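Local coordinates for integron cassette protein Vpc_cass2 (Vibrio paracholerae, PDB 3JRT) that is of unknown function but is encoded by a mobile integron gene cassette and forms an all-helical protein with two chains in its assembly, at residues 73-77 with 123-127; 160-164 with 175-179. All blocks are in the same frame, centred on the assembly; numbering follows the deposited sequence.

Interaction 1 of 2, residues 73-77 with 123-127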
loop_
_atom_site.group_PDB
_atom_site.type_symbol
_atom_site.label_atom_id
_atom_site.label_comp_id
_atom_site.label_asym_id
_atom_site.label_seq_id
_atom_site.Cartn_x
_atom_site.Cartn_y
_atom_site.Cartn_z
ATOM N N LEU A 73 1.986 -3.940 5.212
ATOM C CA LEU A 73 0.788 -3.578 4.459
ATOM C C LEU A 73 0.214 -2.271 4.977
ATOM O O LEU A 73 -0.046 -1.359 4.204
ATOM C CB LEU A 73 -0.286 -4.681 4.522
ATOM C CG LEU A 73 -1.644 -4.328 3.885
ATOM C CD1 LEU A 73 -1.471 -4.105 2.386
ATOM C CD2 LEU A 73 -2.680 -5.420 4.109
ATOM N N CYS A 74 0.005 -2.185 6.291
ATOM C CA CYS A 74 -0.680 -1.024 6.858
ATOM C C CYS A 74 0.231 0.194 6.976
ATOM O O CYS A 74 -0.145 1.330 6.650
ATOM C CB CYS A 74 -1.315 -1.375 8.204
ATOM S SG CYS A 74 -2.566 -2.691 8.064
ATOM N N VAL A 75 1.452 -0.043 7.412
ATOM C CA VAL A 75 2.397 1.047 7.532
ATOM C C VAL A 75 2.717 1.714 6.175
ATOM O O VAL A 75 2.737 2.943 6.077
ATOM C CB VAL A 75 3.662 0.570 8.261
ATOM C CG1 VAL A 75 4.840 1.533 8.045
ATOM C CG2 VAL A 75 3.337 0.354 9.749
ATOM N N TYR A 76 2.975 0.922 5.139
ATOM C CA TYR A 76 3.223 1.503 3.818
ATOM C C TYR A 76 2.065 2.413 3.393
ATOM O O TYR A 76 2.258 3.494 2.838
ATOM C CB TYR A 76 3.467 0.414 2.769
ATOM C CG TYR A 76 4.845 -0.225 2.881
ATOM C CD1 TYR A 76 5.852 0.400 3.581
ATOM C CD2 TYR A 76 5.136 -1.444 2.264
ATOM C CE1 TYR A 76 7.119 -0.161 3.690
ATOM C CE2 TYR A 76 6.399 -2.025 2.372
ATOM C CZ TYR A 76 7.385 -1.368 3.092
ATOM O OH TYR A 76 8.644 -1.893 3.205
ATOM N N SER A 77 0.849 1.990 3.685
ATOM C CA SER A 77 -0.285 2.772 3.261
ATOM C C SER A 77 -0.316 4.086 4.069
ATOM O O SER A 77 -0.501 5.175 3.519
ATOM C CB SER A 77 -1.578 1.966 3.441
ATOM O OG SER A 77 -2.694 2.750 3.078
ATOM N N LEU A 123 10.386 5.331 4.574
ATOM C CA LEU A 123 9.573 4.149 4.294
ATOM C C LEU A 123 8.770 4.305 3.001
ATOM O O LEU A 123 8.738 3.398 2.163
ATOM C CB LEU A 123 8.667 3.816 5.493
ATOM C CG LEU A 123 9.443 3.258 6.699
ATOM C CD1 LEU A 123 8.725 3.481 8.028
ATOM C CD2 LEU A 123 9.715 1.780 6.499
ATOM N N ARG A 124 8.133 5.457 2.829
ATOM C CA ARG A 124 7.386 5.722 1.604
ATOM C C ARG A 124 8.271 5.489 0.379
ATOM O O ARG A 124 7.930 4.717 -0.542
ATOM C CB ARG A 124 6.850 7.158 1.604
ATOM C CG ARG A 124 5.732 7.422 0.562
ATOM C CD ARG A 124 6.295 7.586 -0.838
ATOM N NE ARG A 124 7.293 8.654 -0.896
ATOM C CZ ARG A 124 6.999 9.945 -1.046
ATOM N NH1 ARG A 124 5.731 10.333 -1.147
ATOM N NH2 ARG A 124 7.965 10.855 -1.089
ATOM N N ASN A 125 9.415 6.161 0.382
ATOM C CA ASN A 125 10.355 6.101 -0.730
ATOM C C ASN A 125 10.782 4.690 -1.100
ATOM O O ASN A 125 10.830 4.335 -2.280
ATOM C CB ASN A 125 11.569 6.971 -0.432
ATOM C CG ASN A 125 11.254 8.441 -0.561
ATOM O OD1 ASN A 125 10.243 8.808 -1.163
ATOM N ND2 ASN A 125 12.116 9.299 -0.002
ATOM N N HIS A 126 11.082 3.883 -0.090
ATOM C CA HIS A 126 11.490 2.511 -0.334
ATOM C C HIS A 126 10.357 1.727 -0.954
ATOM O O HIS A 126 10.531 1.041 -1.963
ATOM C CB HIS A 126 11.896 1.849 0.971
ATOM C CG HIS A 126 11.847 0.354 0.932
ATOM N ND1 HIS A 126 12.798 -0.406 0.286
ATOM C CD2 HIS A 126 10.967 -0.521 1.475
ATOM C CE1 HIS A 126 12.504 -1.687 0.428
ATOM N NE2 HIS A 126 11.406 -1.785 1.155
ATOM N N CYS A 127 9.188 1.846 -0.337
ATOM C CA CYS A 127 8.010 1.069 -0.703
ATOM C C CYS A 127 7.570 1.355 -2.127
ATOM O O CYS A 127 7.043 0.499 -2.809
ATOM C CB CYS A 127 6.845 1.419 0.225
ATOM S SG CYS A 127 5.271 0.917 -0.463
#

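Interaction 2 of 2, residues 160-164 with 175-179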
loop_
_atom_site.group_PDB
_atom_site.type_symbol
_atom_site.label_atom_id
_atom_site.label_comp_id
_atom_site.label_asym_id
_atom_site.label_seq_id
_atom_site.Cartn_x
_atom_site.Cartn_y
_atom_site.Cartn_z
ATOM N N LEU A 160 -0.643 5.640 16.320
ATOM C CA LEU A 160 -1.912 5.224 15.720
ATOM C C LEU A 160 -3.049 6.162 16.149
ATOM O O LEU A 160 -3.866 6.574 15.329
ATOM C CB LEU A 160 -2.248 3.778 16.094
ATOM C CG LEU A 160 -1.375 2.682 15.473
ATOM C CD1 LEU A 160 -1.892 1.286 15.828
ATOM C CD2 LEU A 160 -1.266 2.832 13.949
ATOM N N ASP A 161 -3.099 6.492 17.439
ATOM C CA ASP A 161 -4.151 7.372 17.953
ATOM C C ASP A 161 -4.022 8.764 17.365
ATOM O O ASP A 161 -5.011 9.469 17.178
ATOM C CB ASP A 161 -4.110 7.446 19.481
ATOM C CG ASP A 161 -4.914 6.348 20.132
ATOM O OD1 ASP A 161 -5.517 5.537 19.398
ATOM O OD2 ASP A 161 -4.938 6.289 21.375
ATOM N N TRP A 162 -2.786 9.147 17.080
ATOM C CA TRP A 162 -2.498 10.420 16.444
ATOM C C TRP A 162 -2.987 10.445 14.994
ATOM O O TRP A 162 -3.382 11.491 14.493
ATOM C CB TRP A 162 -0.998 10.687 16.501
ATOM C CG TRP A 162 -0.563 11.975 15.879
ATOM C CD1 TRP A 162 -0.564 13.220 16.463
ATOM C CD2 TRP A 162 -0.021 12.151 14.569
ATOM N NE1 TRP A 162 -0.066 14.154 15.587
ATOM C CE2 TRP A 162 0.274 13.527 14.418
ATOM C CE3 TRP A 162 0.254 11.282 13.513
ATOM C CZ2 TRP A 162 0.830 14.048 13.251
ATOM C CZ3 TRP A 162 0.784 11.806 12.345
ATOM C CH2 TRP A 162 1.068 13.176 12.225
ATOM N N ILE A 163 -2.928 9.303 14.313
ATOM C CA ILE A 163 -3.474 9.210 12.966
ATOM C C ILE A 163 -4.993 9.195 13.043
ATOM O O ILE A 163 -5.672 10.035 12.467
ATOM C CB ILE A 163 -3.054 7.916 12.258
ATOM C CG1 ILE A 163 -1.539 7.855 12.055
ATOM C CG2 ILE A 163 -3.783 7.796 10.913
ATOM C CD1 ILE A 163 -1.021 8.898 11.096
ATOM N N CYS A 164 -5.515 8.221 13.776
ATOM C CA CYS A 164 -6.940 8.013 13.849
ATOM C C CYS A 164 -7.309 7.213 15.092
ATOM O O CYS A 164 -7.155 5.994 15.105
ATOM C CB CYS A 164 -7.396 7.250 12.616
ATOM S SG CYS A 164 -9.204 7.117 12.438
ATOM N N GLU A 175 -7.026 16.874 17.321
ATOM C CA GLU A 175 -6.100 16.001 18.019
ATOM C C GLU A 175 -5.680 14.776 17.213
ATOM O O GLU A 175 -4.971 13.913 17.731
ATOM C CB GLU A 175 -6.680 15.598 19.379
ATOM C CG GLU A 175 -7.029 16.796 20.257
ATOM C CD GLU A 175 -6.336 16.776 21.604
ATOM O OE1 GLU A 175 -5.760 15.727 21.972
ATOM O OE2 GLU A 175 -6.370 17.815 22.301
ATOM N N SER A 176 -6.109 14.699 15.954
ATOM C CA SER A 176 -5.666 13.622 15.076
ATOM C C SER A 176 -5.577 14.072 13.623
ATOM O O SER A 176 -6.304 14.956 13.183
ATOM C CB SER A 176 -6.566 12.384 15.204
ATOM O OG SER A 176 -7.780 12.536 14.488
ATOM N N LEU A 177 -4.666 13.450 12.887
ATOM C CA LEU A 177 -4.471 13.724 11.477
ATOM C C LEU A 177 -5.770 13.595 10.692
ATOM O O LEU A 177 -6.120 14.469 9.918
ATOM C CB LEU A 177 -3.446 12.748 10.905
ATOM C CG LEU A 177 -3.030 12.985 9.455
ATOM C CD1 LEU A 177 -2.741 14.460 9.255
ATOM C CD2 LEU A 177 -1.810 12.142 9.101
ATOM N N VAL A 178 -6.496 12.534 10.929
ATOM C CA VAL A 178 -7.698 12.280 10.200
ATOM C C VAL A 178 -8.777 13.290 10.559
ATOM O O VAL A 178 -9.509 13.710 9.716
ATOM C CB VAL A 178 -8.179 10.848 10.413
ATOM C CG1 VAL A 178 -9.609 10.752 10.206
ATOM C CG2 VAL A 178 -7.492 9.934 9.507
ATOM N N GLY A 179 -8.856 13.688 11.809
ATOM C CA GLY A 179 -9.812 14.697 12.233
ATOM C C GLY A 179 -9.521 16.035 11.578
ATOM O O GLY A 179 -10.433 16.739 11.145
HETATM O O HOH W 1 -5.654 11.575 18.591
#

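Interaction 1 of 2, residues 73-77 with 123-127
The phenolic oxygen of Tyr-76 comes up to the edge of the His-126 imidazole, near its plane, with OH 3.2 Å from His-126 CD2 and 3.4 Å from His-126 NE2. On the same turn as the histidine, Asn-125 OD1 is gripped twice by one guanidinium: Arg-124 NE lies 3.0 Å from OD1 and Arg-124 NH2 lies 3.1 Å from it. Both donors arrive from one face of the amide plane, tilted out of it, while OD1 stays close to the guanidinium plane; this ties two neighbouring side chains together beyond the packed interface.

The weight of the contact rests on the Tyr-76 ring. Its CG stands beside the backbone N, anti to the carbonyl carbon (chi1 -75°), which brings the phenol round to the other helix. One face is covered by Cys-127: CB sits 3.6 Å from the ring centroid and almost on the ring normal, a CH-pi contact, while SG hangs over the CG and CD2 side, 3.9 Å from the centroid. Next to this, Val-75 CG1 and Leu-123 CD1 touch at 4.3 Å. Val-143 of helix 140-151 also packs on both Tyr-76 and His-126.

The axes of the segments 73-77 and 123-127 pass 10.0 Å apart at a crossing angle of -109°, so the meeting is a brief one centred on a single aromatic residue. Its chemistry is that of soft, polarisable surfaces: dispersion and sulfur-aromatic attraction depend on how thiol and ring fit together, and the polar end of the tyrosine is carried to the imidazole at the margin.

Interaction 2 of 2, residues 160-164 with 175-179
Trp-162 and Ile-163 offer their backbone oxygens to Leu-177 N and Val-178 N, and these two bonds draw the end of helix 157-163 against the start of helix 177-188, marking the close-packed side of the contact. Leu-177 N donates to Trp-162 O at 2.8 Å with an N-H...O angle of 164°, and one residue along, Val-178 N donates to Ile-163 O at 3.0 Å. Carbonyls of the last turn of one helix thus meet N-H groups of the first turn of the next, groups that have no helical partner of their own.

Beneath these bonds the side chains close up. Ile-163 and Leu-177 lie alongside each other with their ends turned in one direction, Ile-163 CD1 3.9 Å from Leu-177 CD2. The same leucine methyl meets Trp-162 obliquely, at 4.2 Å from CZ3: the tryptophan side chain sets out away from the other segment and bends back to it at the far end of the indole. Further along, Cys-164 CB touches Val-178 CG2 at 4.1 Å. Val-46 and Thr-43 of helix 27-53 pack on Ile-163 and Cys-164 respectively, and Tyr-110 meets the tryptophan ring.

The other side is looser and wet. Asp-161 and Glu-175 are both exposed, and a water spans their backbones, donating to Asp-161 O and to Glu-175 O.

Between the two regimes stands Ser-176, whose OG lies between the backbone N and the carbonyl carbon (chi1 79°) and accepts from Gly-179 N at 3.1 Å. With it, three successive amides of the new helix are satisfied: two by carbonyls of the preceding helix and the third by a classic serine N-cap.

In the fold
The two contacts follow one another along the chain and lie on opposite sides of its centre, with their own centres 18 Å apart and their nearest atoms about 7 Å apart, without touching. Helix 64-91 relates them: it carries residues 73-77 of interaction 1, and further along its Cys-82 packs on Ile-163 and Leu-177 of interaction 2. They illustrate two ways of joining helices, a steep crossing through side chains and an end-to-end meeting through backbone groups. Interaction 1 also faces the second subunit, where Lys-84 of that chain bonds to Cys-127 O, whereas interaction 2 is contacted by no other chain of the assembly.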